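Local structure of putative dehydratase (Mesorhizobium loti, 2POZ) at residues H19-E24 and G35-A40; I89-S94 and I281-G286. The protein is probably a lyase of the enolase superfamily, related to mandelate racemase and muconate lactonizing enzyme, although its substrate has not been established. All blocks are in the same frame, centred on the assembly; numbering follows the deposited sequence.

Contact 1 (H19-E24 and G35-A40); sequences HPVLVE and GEAGIA
With CG of H19 held between its own backbone N and carbonyl carbon (chi1 44°), the imidazole folds back over A40, whose carbonyl O sits 3.3 Å above the middle of one ring face. A40 O also accepts from H19 N in a nearly straight bond of 2.8 Å, while H19 NE2 is bonded to G42 O. E36 takes the other course: CG stands anti to N (chi1 -173°) and the chain runs extended beside L22, so that L22 CD2 lies 3.5 Å from both CG and OE1 of E36. One water ties the carboxylate to the backbones, donating to E36 OE2 and A37 O and accepting from V21 N; OE1 is bonded to S311 OG and I314 N.

L22 and E36 lie on an antiparallel beta hairpin of the N-terminal capping domain, strands 21-27 and 33-37; H19 and A40 lie beyond it. V23 and G35 form a hydrogen-bonded pair, V23 N to G35 O and G35 N to V23 O both measuring 2.9 Å, and L22 and E36 the non-hydrogen-bonded pair beside it. On the face opposite L22 and E36, V21 CB and A37 CB meet at 4.2 Å. That apolar face packs against helix 45-59 through V21 and V23 and against helix 87-108 through V23 and A37, while strand 5-12 borders strand 21-27 on its other side.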
ATOM      1  N   HIS A  19     -14.421 -41.239 -10.614  1.00 14.68           N
ATOM      2  CA  HIS A  19     -13.393 -42.221 -10.308  1.00 14.93           C
ATOM      3  C   HIS A  19     -12.863 -41.927  -8.904  1.00 14.55           C
ATOM      4  O   HIS A  19     -11.747 -41.438  -8.731  1.00 14.87           O
ATOM      5  CB  HIS A  19     -12.258 -42.212 -11.351  1.00 14.35           C
ATOM      6  CG  HIS A  19     -11.792 -40.847 -11.756  1.00 16.09           C
ATOM      7  ND1 HIS A  19     -11.104 -40.006 -10.906  1.00 15.62           N
ATOM      8  CD2 HIS A  19     -11.873 -40.196 -12.941  1.00 15.65           C
ATOM      9  CE1 HIS A  19     -10.777 -38.901 -11.551  1.00 15.54           C
ATOM     10  NE2 HIS A  19     -11.232 -38.991 -12.789  1.00 17.24           N
ATOM     11  N   PRO A  20     -13.686 -42.211  -7.878  1.00 14.30           N
ATOM     12  CA  PRO A  20     -13.335 -41.994  -6.472  1.00 12.70           C
ATOM     13  C   PRO A  20     -12.061 -42.754  -6.131  1.00 13.84           C
ATOM     14  O   PRO A  20     -11.855 -43.883  -6.588  1.00 13.58           O
ATOM     15  CB  PRO A  20     -14.530 -42.560  -5.721  1.00 12.91           C
ATOM     16  CG  PRO A  20     -15.661 -42.375  -6.685  1.00 15.20           C
ATOM     17  CD  PRO A  20     -15.035 -42.789  -7.990  1.00 13.53           C
ATOM     18  N   VAL A  21     -11.210 -42.127  -5.330  1.00 12.42           N
ATOM     19  CA  VAL A  21      -9.954 -42.732  -4.909  1.00 11.51           C
ATOM     20  C   VAL A  21     -10.078 -42.857  -3.400  1.00 12.86           C
ATOM     21  O   VAL A  21     -10.240 -41.853  -2.704  1.00 13.22           O
ATOM     22  CB  VAL A  21      -8.754 -41.833  -5.284  1.00 13.33           C
ATOM     23  CG1 VAL A  21      -7.445 -42.470  -4.827  1.00 10.93           C
ATOM     24  CG2 VAL A  21      -8.731 -41.616  -6.808  1.00 14.27           C
ATOM     25  N   LEU A  22     -10.032 -44.088  -2.901  1.00 10.08           N
ATOM     26  CA  LEU A  22     -10.183 -44.320  -1.474  1.00 10.98           C
ATOM     27  C   LEU A  22      -8.972 -44.988  -0.857  1.00 10.56           C
ATOM     28  O   LEU A  22      -8.181 -45.626  -1.546  1.00  9.91           O
ATOM     29  CB  LEU A  22     -11.397 -45.210  -1.201  1.00 12.69           C
ATOM     30  CG  LEU A  22     -12.689 -45.038  -1.993  1.00 15.99           C
ATOM     31  CD1 LEU A  22     -13.673 -46.113  -1.518  1.00 16.93           C
ATOM     32  CD2 LEU A  22     -13.267 -43.651  -1.813  1.00 14.90           C
ATOM     33  N   VAL A  23      -8.846 -44.837   0.457  1.00 11.32           N
ATOM     34  CA  VAL A  23      -7.762 -45.455   1.194  1.00 10.40           C
ATOM     35  C   VAL A  23      -8.363 -46.106   2.436  1.00 11.67           C
ATOM     36  O   VAL A  23      -9.327 -45.602   3.012  1.00  9.25           O
ATOM     37  CB  VAL A  23      -6.682 -44.422   1.620  1.00 11.43           C
ATOM     38  CG1 VAL A  23      -7.250 -43.438   2.641  1.00  8.83           C
ATOM     39  CG2 VAL A  23      -5.477 -45.149   2.214  1.00 13.51           C
ATOM     40  N   GLU A  24      -7.815 -47.255   2.815  1.00 10.35           N
ATOM     41  CA  GLU A  24      -8.262 -47.964   3.996  1.00 12.43           C
ATOM     42  C   GLU A  24      -7.013 -48.303   4.786  1.00 13.08           C
ATOM     43  O   GLU A  24      -6.127 -48.990   4.280  1.00 11.26           O
ATOM     44  CB  GLU A  24      -8.981 -49.264   3.637  1.00 16.34           C
ATOM     45  CG  GLU A  24      -9.386 -50.055   4.870  1.00 21.65           C
ATOM     46  CD  GLU A  24      -9.899 -51.446   4.542  1.00 25.91           C
ATOM     47  OE1 GLU A  24      -9.112 -52.278   4.027  1.00 27.08           O
ATOM     48  OE2 GLU A  24     -11.091 -51.699   4.806  1.00 27.06           O
ATOM     49  N   GLY A  35     -10.641 -43.282   4.233  1.00 12.38           N
ATOM     50  CA  GLY A  35     -10.499 -41.904   3.789  1.00 12.53           C
ATOM     51  C   GLY A  35     -10.680 -41.795   2.281  1.00 12.21           C
ATOM     52  O   GLY A  35     -10.595 -42.800   1.577  1.00 11.41           O
ATOM     53  N   GLU A  36     -10.935 -40.585   1.790  1.00 11.23           N
ATOM     54  CA  GLU A  36     -11.124 -40.364   0.358  1.00 12.12           C
ATOM     55  C   GLU A  36     -10.397 -39.116  -0.144  1.00 11.76           C
ATOM     56  O   GLU A  36     -10.447 -38.061   0.482  1.00 13.07           O
ATOM     57  CB  GLU A  36     -12.619 -40.253   0.032  1.00 12.61           C
ATOM     58  CG  GLU A  36     -12.940 -40.197  -1.469  1.00 16.02           C
ATOM     59  CD  GLU A  36     -14.433 -40.352  -1.771  1.00 17.77           C
ATOM     60  OE1 GLU A  36     -15.163 -40.891  -0.921  1.00 17.98           O
ATOM     61  OE2 GLU A  36     -14.878 -39.950  -2.868  1.00 21.67           O
ATOM     62  N   ALA A  37      -9.714 -39.248  -1.274  1.00 12.02           N
ATOM     63  CA  ALA A  37      -9.001 -38.132  -1.876  1.00 12.95           C
ATOM     64  C   ALA A  37     -10.000 -37.443  -2.805  1.00 14.01           C
ATOM     65  O   ALA A  37     -10.681 -38.101  -3.590  1.00 15.56           O
ATOM     66  CB  ALA A  37      -7.794 -38.642  -2.659  1.00 11.08           C
ATOM     67  N   GLY A  38     -10.091 -36.120  -2.712  1.00 14.48           N
ATOM     68  CA  GLY A  38     -11.047 -35.385  -3.528  1.00 12.16           C
ATOM     69  C   GLY A  38     -10.769 -35.282  -5.018  1.00 12.26           C
ATOM     70  O   GLY A  38     -11.117 -34.277  -5.636  1.00 13.33           O
ATOM     71  N   ILE A  39     -10.148 -36.299  -5.609  1.00 11.59           N
ATOM     72  CA  ILE A  39      -9.864 -36.264  -7.042  1.00 11.41           C
ATOM     73  C   ILE A  39     -10.737 -37.301  -7.772  1.00 10.55           C
ATOM     74  O   ILE A  39     -10.238 -38.131  -8.527  1.00 12.01           O
ATOM     75  CB  ILE A  39      -8.376 -36.558  -7.328  1.00 10.42           C
ATOM     76  CG1 ILE A  39      -7.478 -35.736  -6.387  1.00 12.08           C
ATOM     77  CG2 ILE A  39      -8.054 -36.226  -8.787  1.00  9.33           C
ATOM     78  CD1 ILE A  39      -7.497 -34.221  -6.625  1.00  6.59           C
ATOM     79  N   ALA A  40     -12.044 -37.239  -7.539  1.00  9.84           N
ATOM     80  CA  ALA A  40     -12.995 -38.165  -8.154  1.00 10.90           C
ATOM     81  C   ALA A  40     -13.395 -37.732  -9.570  1.00 12.81           C
ATOM     82  O   ALA A  40     -14.045 -38.481 -10.298  1.00 13.05           O
ATOM     83  CB  ALA A  40     -14.237 -38.282  -7.277  1.00  8.79           C
TER
HETATM   84  O   HOH W   1     -12.655 -39.493  -4.526  1.00 17.36           O

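Contact 2 (I89-S94 and I281-G286); sequences IFAGIS and IGTAGG
The side chain of S94 is directed toward the loop 281-286, and its hydroxyl bonds in two directions. S94 OG donates to F90 O, one turn back in its own helix, at 2.6 Å, and receives a weak, bent bond from G285 N at 2.8 Å. With OG anti to the carbonyl carbon and beside the backbone N (chi1 -61°), the hydroxyl lies where helix and loop can both use it. F90 O takes two donors, S94 N and S94 OG, which arrive from opposite faces of its carbonyl plane. Beside this group, carbon atoms of the helix approach loop carbonyls closely: A91 CA makes a CH...O contact of 3.1 Å with G282 O, S94 CB lies 3.2 Å from I281 O, and F90 CB approaches T283 O equally closely. Were S94 replaced by an alanine, G285 N would probably lose this acceptor and F90 O would be left with the backbone donor S94 N.

In the enolase-superfamily plan, helix 87-108 belongs to the N-terminal capping domain and the loop follows strand 276-277 of the barrel, so the contact is part of the interface between the two domains. G285 and G286 have backbone angles (phi 135° and 125°) at which a CB would jam against the preceding carbonyl. G286 is the N-cap residue of helix 287-298, and its O is bonded to T290 OG1. Farther out, W72 NE1 donates to G285 O, I281 packs between helices 287-298 and 312-324, and F90 rests against Y76 and against F237 of a neighbouring subunit.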
ATOM      1  N   ILE A  89      -0.775 -33.855  -4.134  1.00 10.71           N
ATOM      2  CA  ILE A  89      -0.101 -34.162  -2.878  1.00 10.29           C
ATOM      3  C   ILE A  89      -1.075 -33.994  -1.709  1.00 11.63           C
ATOM      4  O   ILE A  89      -1.170 -34.864  -0.833  1.00 12.53           O
ATOM      5  CB  ILE A  89       1.153 -33.257  -2.655  1.00 10.61           C
ATOM      6  CG1 ILE A  89       1.815 -33.595  -1.315  1.00 14.26           C
ATOM      7  CG2 ILE A  89       0.762 -31.779  -2.648  1.00 11.62           C
ATOM      8  CD1 ILE A  89       2.467 -34.947  -1.272  1.00 16.25           C
ATOM      9  N   PHE A  90      -1.834 -32.903  -1.697  1.00 10.02           N
ATOM     10  CA  PHE A  90      -2.739 -32.699  -0.583  1.00 10.03           C
ATOM     11  C   PHE A  90      -3.977 -33.571  -0.548  1.00 10.10           C
ATOM     12  O   PHE A  90      -4.523 -33.810   0.525  1.00  8.42           O
ATOM     13  CB  PHE A  90      -3.076 -31.213  -0.429  1.00  8.79           C
ATOM     14  CG  PHE A  90      -1.960 -30.434   0.211  1.00  8.98           C
ATOM     15  CD1 PHE A  90      -1.261 -29.466  -0.499  1.00 11.05           C
ATOM     16  CD2 PHE A  90      -1.522 -30.772   1.487  1.00 10.16           C
ATOM     17  CE1 PHE A  90      -0.126 -28.850   0.059  1.00 11.33           C
ATOM     18  CE2 PHE A  90      -0.394 -30.165   2.049  1.00  9.73           C
ATOM     19  CZ  PHE A  90       0.304 -29.204   1.329  1.00 10.73           C
ATOM     20  N   ALA A  91      -4.407 -34.066  -1.707  1.00 11.20           N
ATOM     21  CA  ALA A  91      -5.561 -34.959  -1.736  1.00 10.29           C
ATOM     22  C   ALA A  91      -5.093 -36.289  -1.130  1.00  9.29           C
ATOM     23  O   ALA A  91      -5.848 -36.972  -0.440  1.00  9.62           O
ATOM     24  CB  ALA A  91      -6.054 -35.165  -3.166  1.00  9.90           C
ATOM     25  N   GLY A  92      -3.835 -36.645  -1.379  1.00 10.39           N
ATOM     26  CA  GLY A  92      -3.294 -37.878  -0.827  1.00  8.87           C
ATOM     27  C   GLY A  92      -3.196 -37.744   0.686  1.00  8.63           C
ATOM     28  O   GLY A  92      -3.642 -38.605   1.453  1.00  7.35           O
ATOM     29  N   ILE A  93      -2.617 -36.638   1.128  1.00  8.62           N
ATOM     30  CA  ILE A  93      -2.489 -36.396   2.553  1.00  9.28           C
ATOM     31  C   ILE A  93      -3.865 -36.330   3.217  1.00  8.44           C
ATOM     32  O   ILE A  93      -4.057 -36.884   4.292  1.00 11.17           O
ATOM     33  CB  ILE A  93      -1.702 -35.097   2.825  1.00  9.70           C
ATOM     34  CG1 ILE A  93      -0.238 -35.312   2.410  1.00  9.62           C
ATOM     35  CG2 ILE A  93      -1.817 -34.709   4.320  1.00  7.56           C
ATOM     36  CD1 ILE A  93       0.652 -34.077   2.504  1.00  8.76           C
ATOM     37  N   SER A  94      -4.826 -35.682   2.562  1.00  7.87           N
ATOM     38  CA  SER A  94      -6.175 -35.547   3.108  1.00  9.82           C
ATOM     39  C   SER A  94      -6.846 -36.897   3.328  1.00 10.14           C
ATOM     40  O   SER A  94      -7.465 -37.132   4.366  1.00 10.31           O
ATOM     41  CB  SER A  94      -7.072 -34.718   2.168  1.00 11.51           C
ATOM     42  OG  SER A  94      -6.587 -33.406   1.973  1.00 13.48           O
ATOM     43  N   ILE A 281     -12.645 -31.263   2.033  1.00 11.61           N
ATOM     44  CA  ILE A 281     -11.829 -31.994   3.012  1.00 12.49           C
ATOM     45  C   ILE A 281     -10.929 -33.032   2.353  1.00 13.10           C
ATOM     46  O   ILE A 281      -9.948 -33.472   2.951  1.00 15.63           O
ATOM     47  CB  ILE A 281     -12.671 -32.705   4.107  1.00 13.05           C
ATOM     48  CG1 ILE A 281     -13.548 -33.796   3.493  1.00 13.92           C
ATOM     49  CG2 ILE A 281     -13.500 -31.685   4.879  1.00 14.87           C
ATOM     50  CD1 ILE A 281     -14.184 -34.703   4.544  1.00 15.83           C
ATOM     51  N   GLY A 282     -11.265 -33.413   1.121  1.00 13.33           N
ATOM     52  CA  GLY A 282     -10.478 -34.393   0.385  1.00 12.60           C
ATOM     53  C   GLY A 282      -9.307 -33.818  -0.403  1.00 12.86           C
ATOM     54  O   GLY A 282      -8.545 -34.561  -1.026  1.00 12.17           O
ATOM     55  N   THR A 283      -9.162 -32.497  -0.396  1.00 11.99           N
ATOM     56  CA  THR A 283      -8.056 -31.858  -1.098  1.00 11.53           C
ATOM     57  C   THR A 283      -7.407 -30.741  -0.276  1.00 11.77           C
ATOM     58  O   THR A 283      -6.228 -30.463  -0.445  1.00 10.82           O
ATOM     59  CB  THR A 283      -8.485 -31.240  -2.463  1.00 13.79           C
ATOM     60  OG1 THR A 283      -9.348 -30.120  -2.235  1.00 10.66           O
ATOM     61  CG2 THR A 283      -9.206 -32.266  -3.324  1.00 12.29           C
ATOM     62  N   ALA A 284      -8.171 -30.115   0.617  1.00 11.18           N
ATOM     63  CA  ALA A 284      -7.654 -29.011   1.431  1.00 11.85           C
ATOM     64  C   ALA A 284      -6.625 -29.405   2.489  1.00 11.71           C
ATOM     65  O   ALA A 284      -5.941 -28.542   3.049  1.00 10.94           O
ATOM     66  CB  ALA A 284      -8.809 -28.263   2.088  1.00 12.01           C
ATOM     67  N   GLY A 285      -6.518 -30.697   2.776  1.00 11.45           N
ATOM     68  CA  GLY A 285      -5.545 -31.141   3.762  1.00 11.95           C
ATOM     69  C   GLY A 285      -6.087 -32.148   4.756  1.00 13.03           C
ATOM     70  O   GLY A 285      -5.326 -32.775   5.492  1.00 15.56           O
ATOM     71  N   GLY A 286      -7.402 -32.323   4.774  1.00 12.16           N
ATOM     72  CA  GLY A 286      -7.996 -33.265   5.705  1.00 11.02           C
ATOM     73  C   GLY A 286      -9.053 -32.603   6.563  1.00 12.10           C
ATOM     74  O   GLY A 286      -9.380 -31.435   6.361  1.00 13.43           O
TER

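How the contacts relate
Both contacts are buried, their centres about 10 Å apart, yet they illustrate different ways of joining a chain to itself. Contact 1 is local, closing a hairpin within the capping domain by backbone pairing of adjacent strands, clearest at V23 and G35; contact 2 brings together segments 187 residues apart in sequence and relies on one serine, glycines and close carbon-to-carbonyl approaches. They meet along helix 87-108, where A91 faces A37 and I39 of segment 35-40 on one hand and the barrel loop on the other. A probable hydrogen bond of 2.8 Å from G38 N to G282 O ties segment 35-40 to that loop, and G38 O packs near T283 CG2. Each contact also reaches a neighbouring subunit.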